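Mandelate racemase/muconate lactonizing protein (Alicyclobacillus acidocaldarius LAA1, PDB 3QLD) is of unknown function but belongs to the enolase superfamily, pairing a mandelate racemase/muconate lactonizing N-terminal domain with a C-terminal TIM-barrel-type domain. Local coordinates at residues A[199-202]-A[203-207]; A[228-231]-A[232-235]; A[243-246]-A[247-250]; A[256-260]-A[261-265]. All coordinates share one frame; numbering follows the deposited sequence.

How the interactions relate
The four local contacts follow one another through successive beta-alpha units of the barrel-type domain, at helix starts, a strand end and a helix end, and illustrate how such places are built from short-range bonds. Interactions 1 and 2, their centres about 11 Å apart, touch where Pro203 CG meets Asp231 OD2 (3.3 Å). Interactions 2, 3 and 4 all touch one another and the second subunit: Leu232 CD2 lies 3.8 Å from Leu245 CD2, Trp229 packs on Thr258, and Val243 O is 3.0 Å from Arg265 N, a probable hydrogen bond. Interaction 3 is the most central, about 12 Å from the chain's centre, at the strand end where active sites of this superfamily generally form.

Interaction 1. Residues A[199-202]-A[203-207]; sequences GSYR and PEDAP
Arg202 and Asp205 bind each other twice at the start of helix 206-211. The backbone N of Arg202 donates to Asp205 OD2 over 2.9 Å, meeting this oxygen on its anti side; a side chain accepting the amide three residues back resembles one half of a capping box, though the Arg202 side chain does not return the bond. Instead Asp205 N donates to Arg202 O, again over 2.9 Å. With CG lying beside its own backbone N (chi1 -66°), Asp205 turns its carboxylate back toward the incoming chain, while its CB stands in plane at the ring edge of Tyr201, 3.7 Å from CD1. A water donates to Asp205 OD2 at 2.6 Å and also to Ser200 O.

In the next shell, the Arg202 chain bends at chi2 (-59°) and curls back over its own segment. Its NH1 donates to Gly199 O and Tyr201 O, the latter lying in the guanidinium plane. Further out, Tyr201 OH bonds Asp177, and Pro203 rests on Asp231 of helix 229-238. Asp205 OD2 is therefore gripped by an amide and a water, whereas the guanidinium, its NH1 5.9 Å from Asp205 OD2, serves carbonyls and probably acts on it only weakly.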
loop_
_atom_site.group_PDB
_atom_site.type_symbol
_atom_site.label_atom_id
_atom_site.label_comp_id
_atom_site.label_asym_id
_atom_site.label_seq_id
_atom_site.Cartn_x
_atom_site.Cartn_y
_atom_site.Cartn_z
ATOM N N GLY A 199 13.982 12.048 1.612
ATOM C CA GLY A 199 13.303 12.158 2.926
ATOM C C GLY A 199 14.130 12.470 4.162
ATOM O O GLY A 199 13.687 12.247 5.307
ATOM N N SER A 200 15.287 13.079 3.958
ATOM C CA SER A 200 16.255 13.258 4.962
ATOM C C SER A 200 16.026 14.537 5.764
ATOM O O SER A 200 16.659 14.734 6.782
ATOM C CB SER A 200 17.659 13.182 4.301
ATOM O OG SER A 200 17.969 14.330 3.503
ATOM N N TYR A 201 15.147 15.447 5.274
ATOM C CA TYR A 201 14.835 16.690 6.000
ATOM C C TYR A 201 13.547 16.550 6.865
ATOM O O TYR A 201 12.681 15.664 6.648
ATOM C CB TYR A 201 14.700 17.901 5.058
ATOM C CG TYR A 201 16.010 18.189 4.347
ATOM C CD1 TYR A 201 16.885 19.194 4.817
ATOM C CD2 TYR A 201 16.405 17.404 3.294
ATOM C CE1 TYR A 201 18.133 19.484 4.143
ATOM C CE2 TYR A 201 17.668 17.649 2.607
ATOM C CZ TYR A 201 18.521 18.661 3.068
ATOM O OH TYR A 201 19.714 18.820 2.392
ATOM N N ARG A 202 13.434 17.474 7.804
ATOM C CA ARG A 202 12.300 17.588 8.709
ATOM C C ARG A 202 11.809 19.027 8.662
ATOM O O ARG A 202 12.526 19.923 8.200
ATOM C CB ARG A 202 12.774 17.254 10.132
ATOM C CG ARG A 202 13.240 15.788 10.304
ATOM C CD ARG A 202 12.138 14.759 9.982
ATOM N NE ARG A 202 12.679 13.407 10.125
ATOM C CZ ARG A 202 13.365 12.740 9.209
ATOM N NH1 ARG A 202 13.593 13.256 7.992
ATOM N NH2 ARG A 202 13.820 11.529 9.511
ATOM N N PRO A 203 10.585 19.295 9.160
ATOM C CA PRO A 203 10.123 20.671 9.081
ATOM C C PRO A 203 11.030 21.755 9.691
ATOM O O PRO A 203 11.075 22.890 9.143
ATOM C CB PRO A 203 8.767 20.607 9.756
ATOM C CG PRO A 203 8.288 19.224 9.395
ATOM C CD PRO A 203 9.521 18.392 9.632
ATOM N N GLU A 204 11.778 21.417 10.755
ATOM C CA GLU A 204 12.744 22.335 11.387
ATOM C C GLU A 204 13.927 22.761 10.479
ATOM O O GLU A 204 14.592 23.735 10.743
ATOM C CB GLU A 204 13.325 21.748 12.681
ATOM C CG GLU A 204 12.304 21.566 13.742
ATOM C CD GLU A 204 11.717 20.158 13.763
ATOM O OE1 GLU A 204 11.552 19.524 12.671
ATOM O OE2 GLU A 204 11.389 19.718 14.897
ATOM N N ASP A 205 14.151 22.007 9.419
ATOM C CA ASP A 205 15.229 22.211 8.433
ATOM C C ASP A 205 14.830 23.161 7.286
ATOM O O ASP A 205 15.635 23.447 6.384
ATOM C CB ASP A 205 15.585 20.865 7.848
ATOM C CG ASP A 205 16.228 19.887 8.884
ATOM O OD1 ASP A 205 17.079 20.344 9.696
ATOM O OD2 ASP A 205 15.884 18.662 8.856
ATOM N N ALA A 206 13.602 23.657 7.306
ATOM C CA ALA A 206 13.146 24.576 6.282
ATOM C C ALA A 206 14.128 25.743 5.989
ATOM O O ALA A 206 14.306 26.056 4.810
ATOM C CB ALA A 206 11.698 25.128 6.560
ATOM N N PRO A 207 14.741 26.369 7.027
ATOM C CA PRO A 207 15.658 27.472 6.709
ATOM C C PRO A 207 16.829 27.040 5.792
ATOM O O PRO A 207 17.211 27.754 4.876
ATOM C CB PRO A 207 16.134 27.911 8.093
ATOM C CG PRO A 207 14.885 27.649 8.964
ATOM C CD PRO A 207 14.541 26.258 8.491
HETATM O O HOH W 1 16.777 16.319 9.427
#

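Interaction 2. Residues A[228-231]-A[232-235]; sequences DWFD and LAKL
Leu232 to Leu235 bond back to Asp228 to Asp231 in the first turns of helix 229-238, which links strands 220-221 and 243-245 in a beta-alpha-beta unit. Four successive backbone hydrogen bonds run from the N-H of residue i+4 to the C=O of residue i, from Leu232 N to Asp228 O (3.2 Å) through to Leu235 N to Asp231 O (2.9 Å).

The second kind of bond is the N-cap. Asp228 OD2 takes Asp231 N at 2.7 Å, approached from above the carboxylate plane, and also a weak bond from Phe230 N. One carboxylate oxygen thus serves two amides of the first turn.

Apolar contacts within the pair are modest: Phe230 CD2 lies 4.3 Å from Ala233 CB, in an oblique approach to the ring. Other apolar side chains pack outside the pair: Leu235 onto helix 206-211, Leu232 onto Ala263 and Trp229 onto helix 252-261, with Arg253 of the second subunit making a cation-pi contact to the indole.

Lys234 bends at chi3 and chi4, bringing NZ back to 4.1 Å from Phe230 O. Its charge lies 5.6 Å from Asp231 OD1, without a salt bridge, and near the like charge of Arg260 of the second subunit, so the net effect is probably mixed. The negative charge of Asp228 at the helix start probably interacts favourably with the helix dipole as well as with the two amides.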
loop_
_atom_site.group_PDB
_atom_site.type_symbol
_atom_site.label_atom_id
_atom_site.label_comp_id
_atom_site.label_asym_id
_atom_site.label_seq_id
_atom_site.Cartn_x
_atom_site.Cartn_y
_atom_site.Cartn_z
ATOM N N ASP A 228 3.455 13.770 6.750
ATOM C CA ASP A 228 2.370 14.733 6.897
ATOM C C ASP A 228 2.310 15.750 5.730
ATOM O O ASP A 228 3.287 16.384 5.292
ATOM C CB ASP A 228 2.273 15.177 8.405
ATOM C CG ASP A 228 1.804 16.613 8.665
ATOM O OD1 ASP A 228 1.649 16.902 9.887
ATOM O OD2 ASP A 228 1.568 17.430 7.749
ATOM N N TRP A 229 1.136 15.710 5.136
ATOM C CA TRP A 229 0.820 16.427 3.956
ATOM C C TRP A 229 0.867 17.927 4.211
ATOM O O TRP A 229 1.263 18.707 3.334
ATOM C CB TRP A 229 -0.577 16.022 3.521
ATOM C CG TRP A 229 -0.650 14.741 2.762
ATOM C CD1 TRP A 229 -1.232 13.562 3.175
ATOM C CD2 TRP A 229 -0.104 14.484 1.461
ATOM N NE1 TRP A 229 -1.099 12.596 2.186
ATOM C CE2 TRP A 229 -0.415 13.137 1.128
ATOM C CE3 TRP A 229 0.610 15.272 0.533
ATOM C CZ2 TRP A 229 -0.036 12.556 -0.093
ATOM C CZ3 TRP A 229 0.955 14.702 -0.708
ATOM C CH2 TRP A 229 0.645 13.356 -0.998
ATOM N N PHE A 230 0.491 18.341 5.428
ATOM C CA PHE A 230 0.491 19.757 5.708
ATOM C C PHE A 230 1.860 20.323 5.932
ATOM O O PHE A 230 2.077 21.468 5.566
ATOM C CB PHE A 230 -0.500 20.136 6.815
ATOM C CG PHE A 230 -1.820 20.504 6.240
ATOM C CD1 PHE A 230 -2.870 19.614 6.264
ATOM C CD2 PHE A 230 -1.960 21.701 5.518
ATOM C CE1 PHE A 230 -4.080 19.946 5.663
ATOM C CE2 PHE A 230 -3.148 22.057 4.924
ATOM C CZ PHE A 230 -4.224 21.174 4.994
ATOM N N ASP A 231 2.785 19.510 6.472
ATOM C CA ASP A 231 4.202 19.917 6.588
ATOM C C ASP A 231 4.755 20.143 5.194
ATOM O O ASP A 231 5.516 21.087 4.963
ATOM C CB ASP A 231 5.066 18.827 7.314
ATOM C CG ASP A 231 4.760 18.762 8.890
ATOM O OD1 ASP A 231 4.076 19.648 9.414
ATOM O OD2 ASP A 231 5.266 17.864 9.571
ATOM N N LEU A 232 4.411 19.253 4.277
ATOM C CA LEU A 232 4.854 19.405 2.897
ATOM C C LEU A 232 4.290 20.698 2.214
ATOM O O LEU A 232 4.989 21.445 1.486
ATOM C CB LEU A 232 4.534 18.161 2.125
ATOM C CG LEU A 232 5.258 18.141 0.766
ATOM C CD1 LEU A 232 6.832 18.144 0.972
ATOM C CD2 LEU A 232 4.826 16.906 0.038
ATOM N N ALA A 233 2.993 20.912 2.396
ATOM C CA ALA A 233 2.326 22.078 1.840
ATOM C C ALA A 233 2.970 23.340 2.348
ATOM O O ALA A 233 3.215 24.297 1.568
ATOM C CB ALA A 233 0.812 22.062 2.208
ATOM N N LYS A 234 3.225 23.386 3.654
ATOM C CA LYS A 234 3.900 24.553 4.229
ATOM C C LYS A 234 5.316 24.707 3.735
ATOM O O LYS A 234 5.775 25.808 3.532
ATOM C CB LYS A 234 3.934 24.377 5.728
ATOM C CG LYS A 234 4.449 25.528 6.514
ATOM C CD LYS A 234 4.468 25.155 8.017
ATOM C CE LYS A 234 3.136 25.488 8.670
ATOM N NZ LYS A 234 2.006 24.665 8.177
ATOM N N LEU A 235 6.038 23.592 3.551
ATOM C CA LEU A 235 7.399 23.747 3.049
ATOM C C LEU A 235 7.377 24.261 1.614
ATOM O O LEU A 235 8.125 25.160 1.273
ATOM C CB LEU A 235 8.157 22.406 3.173
ATOM C CG LEU A 235 9.554 22.424 2.535
ATOM C CD1 LEU A 235 10.522 23.285 3.382
ATOM C CD2 LEU A 235 10.075 20.954 2.466
#

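Interaction 3. Residues A[243-246]-A[247-250]; sequences VCLD and ESVR
The carboxylates of Asp246 and Glu247 stand nearly perpendicular, their planes 86° apart, in a close approach with no bond between them: Asp246 OD2 is 3.6 Å from Glu247 OE2. Another flat group, the guanidinium of Arg250, has the carbonyl carbon of Glu247 over one face, a packing within 247-250, while its NH1 forms a salt bridge with Glu226. Glu247 comes near its neighbour because CG sits between backbone N and carbonyl carbon (chi1 72°) and the chain then bends at chi2; its OE1 has a long, weak ion pair with Arg102 of the second subunit.

The backbone here forms a type I beta turn from Asp246 to Val249, closed by Val249 N and Asp246 O at 3.1 Å. Its apolar side is Leu245, whose CD1 meets Val249 CG2 at 3.8 Å and Ser248 CB at 4.1 Å; the Leu245 and Val249 side chains cross at about a right angle.

The Gln222 side-chain amide bonds both Asp246 N and Ser248 OG. The turn follows strand 243-245 at its C-terminal end, the end of the barrel at which enolase-superfamily active sites generally lie. Both Asp246 carboxylate oxygens are bonded, OD1 to Arg273 and Tyr56 and OD2 to Lys270, which fixes the rotation of the group.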
loop_
_atom_site.group_PDB
_atom_site.type_symbol
_atom_site.label_atom_id
_atom_site.label_comp_id
_atom_site.label_asym_id
_atom_site.label_seq_id
_atom_site.Cartn_x
_atom_site.Cartn_y
_atom_site.Cartn_z
ATOM N N VAL A 243 9.192 21.617 -5.434
ATOM C CA VAL A 243 9.368 20.284 -4.837
ATOM C C VAL A 243 8.912 19.258 -5.859
ATOM O O VAL A 243 7.922 19.458 -6.526
ATOM C CB VAL A 243 8.509 20.142 -3.533
ATOM C CG1 VAL A 243 8.503 18.675 -3.065
ATOM C CG2 VAL A 243 9.094 21.077 -2.484
ATOM N N CYS A 244 9.637 18.131 -5.940
ATOM C CA CYS A 244 9.276 17.001 -6.790
ATOM C C CYS A 244 8.913 15.817 -5.889
ATOM O O CYS A 244 9.609 15.569 -4.920
ATOM C CB CYS A 244 10.492 16.579 -7.585
ATOM S SG CYS A 244 10.135 15.186 -8.686
ATOM N N LEU A 245 7.808 15.135 -6.196
ATOM C CA LEU A 245 7.482 13.940 -5.448
ATOM C C LEU A 245 7.633 12.734 -6.379
ATOM O O LEU A 245 7.281 12.798 -7.569
ATOM C CB LEU A 245 6.053 13.999 -4.876
ATOM C CG LEU A 245 5.838 15.178 -3.917
ATOM C CD1 LEU A 245 4.333 15.130 -3.436
ATOM C CD2 LEU A 245 6.761 15.151 -2.745
ATOM N N ASP A 246 8.114 11.635 -5.799
ATOM C CA ASP A 246 8.233 10.346 -6.516
ATOM C C ASP A 246 7.278 9.424 -5.705
ATOM O O ASP A 246 6.104 9.360 -6.054
ATOM C CB ASP A 246 9.714 9.925 -6.551
ATOM C CG ASP A 246 9.969 8.504 -7.021
ATOM O OD1 ASP A 246 9.059 7.819 -7.463
ATOM O OD2 ASP A 246 11.131 8.084 -6.919
ATOM N N GLU A 247 7.772 8.806 -4.648
ATOM C CA GLU A 247 7.027 7.694 -3.972
ATOM C C GLU A 247 5.845 8.206 -3.157
ATOM O O GLU A 247 4.867 7.478 -2.923
ATOM C CB GLU A 247 7.975 6.719 -3.204
ATOM C CG GLU A 247 8.577 7.308 -1.948
ATOM C CD GLU A 247 9.941 7.981 -2.220
ATOM O OE1 GLU A 247 10.673 8.122 -1.232
ATOM O OE2 GLU A 247 10.292 8.334 -3.400
ATOM N N SER A 248 5.877 9.501 -2.830
ATOM C CA SER A 248 4.728 10.128 -2.163
ATOM C C SER A 248 3.495 10.242 -2.996
ATOM O O SER A 248 2.462 10.635 -2.453
ATOM C CB SER A 248 5.087 11.527 -1.640
ATOM O OG SER A 248 5.992 11.443 -0.563
ATOM N N VAL A 249 3.618 10.024 -4.309
ATOM C CA VAL A 249 2.499 10.040 -5.196
ATOM C C VAL A 249 2.367 8.679 -5.955
ATOM O O VAL A 249 3.020 8.438 -6.978
ATOM C CB VAL A 249 2.616 11.160 -6.201
ATOM C CG1 VAL A 249 1.520 10.969 -7.264
ATOM C CG2 VAL A 249 2.440 12.595 -5.455
ATOM N N ARG A 250 1.461 7.849 -5.464
ATOM C CA ARG A 250 1.274 6.481 -5.977
ATOM C C ARG A 250 0.033 6.324 -6.833
ATOM O O ARG A 250 -0.214 5.226 -7.320
ATOM C CB ARG A 250 1.106 5.475 -4.811
ATOM C CG ARG A 250 2.004 5.608 -3.602
ATOM C CD ARG A 250 3.377 4.966 -3.878
ATOM N NE ARG A 250 4.211 4.521 -2.729
ATOM C CZ ARG A 250 4.286 5.009 -1.469
ATOM N NH1 ARG A 250 3.527 6.026 -1.029
ATOM N NH2 ARG A 250 5.169 4.454 -0.615
#

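Interaction 4. Residues A[256-260]-A[261-265]; sequences KLTAR and LGAAR
A Schellman motif ends helix 252-261, with Ala263 N returning to Thr258 O and Gly262 N to Ala259 O. The first of these bonds is short and nearly straight, 2.9 Å with an N-H...O angle of 176°; the second is weak. Gly262, the C-prime residue, has a positive phi of 66°, and this reversal of twist swings the chain out of the helix and brings the Ala263 amide back to the last turn. Thr258 O also takes a weak bond from Leu261 N, whose stronger partner is Leu257 O at 2.9 Å.

The apolar part of the motif lies on Thr258. Its CG2, anti to the backbone N, reaches forward to Ala263 CB at 4.2 Å and to Ala264 CB at 3.8 Å, while the hydroxyl OG1 turns back to bond Glu254 O one turn earlier. One turn of helix apart, Leu257 and Leu261 meet by their methyls, CD1 to CD1 at 3.8 Å. CG of Leu261 stands beside its own backbone N (chi1 -77°), which lays the side chain over the carbonyl of Leu257, with CG 3.5 Å from that O.

Trp229 of helix 229-238 packs against Leu257, Thr258 and Leu261, and Phe230 of the second subunit adds to Leu257 and Leu261. Beyond Ala264 the chain enters strand 266-269. Thr258 O, and more weakly Ala259 O, are thus met by returning amides, and the threonine divides its work, its methyl packing on the exit while its hydroxyl stays bonded within the helix.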
loop_
_atom_site.group_PDB
_atom_site.type_symbol
_atom_site.label_atom_id
_atom_site.label_comp_id
_atom_site.label_asym_id
_atom_site.label_seq_id
_atom_site.Cartn_x
_atom_site.Cartn_y
_atom_site.Cartn_z
ATOM N N LYS A 256 -4.017 14.467 -7.251
ATOM C CA LYS A 256 -5.077 15.498 -6.997
ATOM C C LYS A 256 -4.931 16.231 -5.665
ATOM O O LYS A 256 -5.061 17.478 -5.600
ATOM C CB LYS A 256 -6.524 14.943 -7.181
ATOM C CG LYS A 256 -6.865 14.761 -8.639
ATOM C CD LYS A 256 -8.295 14.116 -8.839
ATOM C CE LYS A 256 -8.539 13.920 -10.348
ATOM N NZ LYS A 256 -9.939 13.497 -10.714
ATOM N N LEU A 257 -4.639 15.467 -4.616
ATOM C CA LEU A 257 -4.483 16.019 -3.280
ATOM C C LEU A 257 -3.194 16.890 -3.244
ATOM O O LEU A 257 -3.182 18.002 -2.677
ATOM C CB LEU A 257 -4.396 14.877 -2.238
ATOM C CG LEU A 257 -3.996 15.360 -0.825
ATOM C CD1 LEU A 257 -5.074 16.335 -0.201
ATOM C CD2 LEU A 257 -3.674 14.223 0.112
ATOM N N THR A 258 -2.105 16.367 -3.819
ATOM C CA THR A 258 -0.843 17.158 -3.938
ATOM C C THR A 258 -1.061 18.531 -4.522
ATOM O O THR A 258 -0.648 19.550 -3.936
ATOM C CB THR A 258 0.195 16.406 -4.791
ATOM O OG1 THR A 258 0.533 15.224 -4.098
ATOM C CG2 THR A 258 1.474 17.228 -4.942
ATOM N N ALA A 259 -1.760 18.536 -5.655
ATOM C CA ALA A 259 -2.069 19.751 -6.389
ATOM C C ALA A 259 -2.991 20.661 -5.572
ATOM O O ALA A 259 -2.813 21.867 -5.570
ATOM C CB ALA A 259 -2.693 19.389 -7.723
ATOM N N ARG A 260 -3.952 20.079 -4.851
ATOM C CA ARG A 260 -4.903 20.847 -4.069
ATOM C C ARG A 260 -4.196 21.544 -2.894
ATOM O O ARG A 260 -4.507 22.708 -2.559
ATOM C CB ARG A 260 -6.073 19.953 -3.602
ATOM C CG ARG A 260 -7.166 20.681 -2.830
ATOM C CD ARG A 260 -8.052 21.543 -3.719
ATOM N NE ARG A 260 -9.059 22.214 -2.909
ATOM C CZ ARG A 260 -10.361 21.872 -2.861
ATOM N NH1 ARG A 260 -10.834 20.874 -3.600
ATOM N NH2 ARG A 260 -11.211 22.556 -2.085
ATOM N N LEU A 261 -3.191 20.848 -2.326
ATOM C CA LEU A 261 -2.455 21.334 -1.176
ATOM C C LEU A 261 -1.356 22.310 -1.569
ATOM O O LEU A 261 -0.885 23.030 -0.712
ATOM C CB LEU A 261 -1.828 20.170 -0.406
ATOM C CG LEU A 261 -2.759 19.355 0.479
ATOM C CD1 LEU A 261 -1.950 18.169 0.950
ATOM C CD2 LEU A 261 -3.389 20.150 1.648
ATOM N N GLY A 262 -0.978 22.327 -2.856
ATOM C CA GLY A 262 0.190 23.104 -3.321
ATOM C C GLY A 262 1.430 22.459 -2.693
ATOM O O GLY A 262 2.343 23.161 -2.254
ATOM N N ALA A 263 1.420 21.132 -2.570
ATOM C CA ALA A 263 2.468 20.460 -1.807
ATOM C C ALA A 263 3.694 20.202 -2.684
ATOM O O ALA A 263 4.792 19.847 -2.162
ATOM C CB ALA A 263 1.981 19.124 -1.275
ATOM N N ALA A 264 3.482 20.241 -4.009
ATOM C CA ALA A 264 4.620 20.060 -4.933
ATOM C C ALA A 264 4.292 20.627 -6.301
ATOM O O ALA A 264 3.113 20.819 -6.667
ATOM C CB ALA A 264 5.049 18.569 -5.069
ATOM N N ARG A 265 5.342 20.806 -7.078
ATOM C CA ARG A 265 5.183 21.383 -8.412
ATOM C C ARG A 265 5.734 20.519 -9.547
ATOM O O ARG A 265 5.548 20.890 -10.708
ATOM C CB ARG A 265 5.779 22.820 -8.481
ATOM C CG ARG A 265 5.081 23.758 -7.551
ATOM C CD ARG A 265 5.330 25.216 -7.916
ATOM N NE ARG A 265 6.615 25.751 -7.478
ATOM C CZ ARG A 265 6.768 26.379 -6.312
ATOM N NH1 ARG A 265 7.946 26.881 -5.951
ATOM N NH2 ARG A 265 5.710 26.494 -5.511
#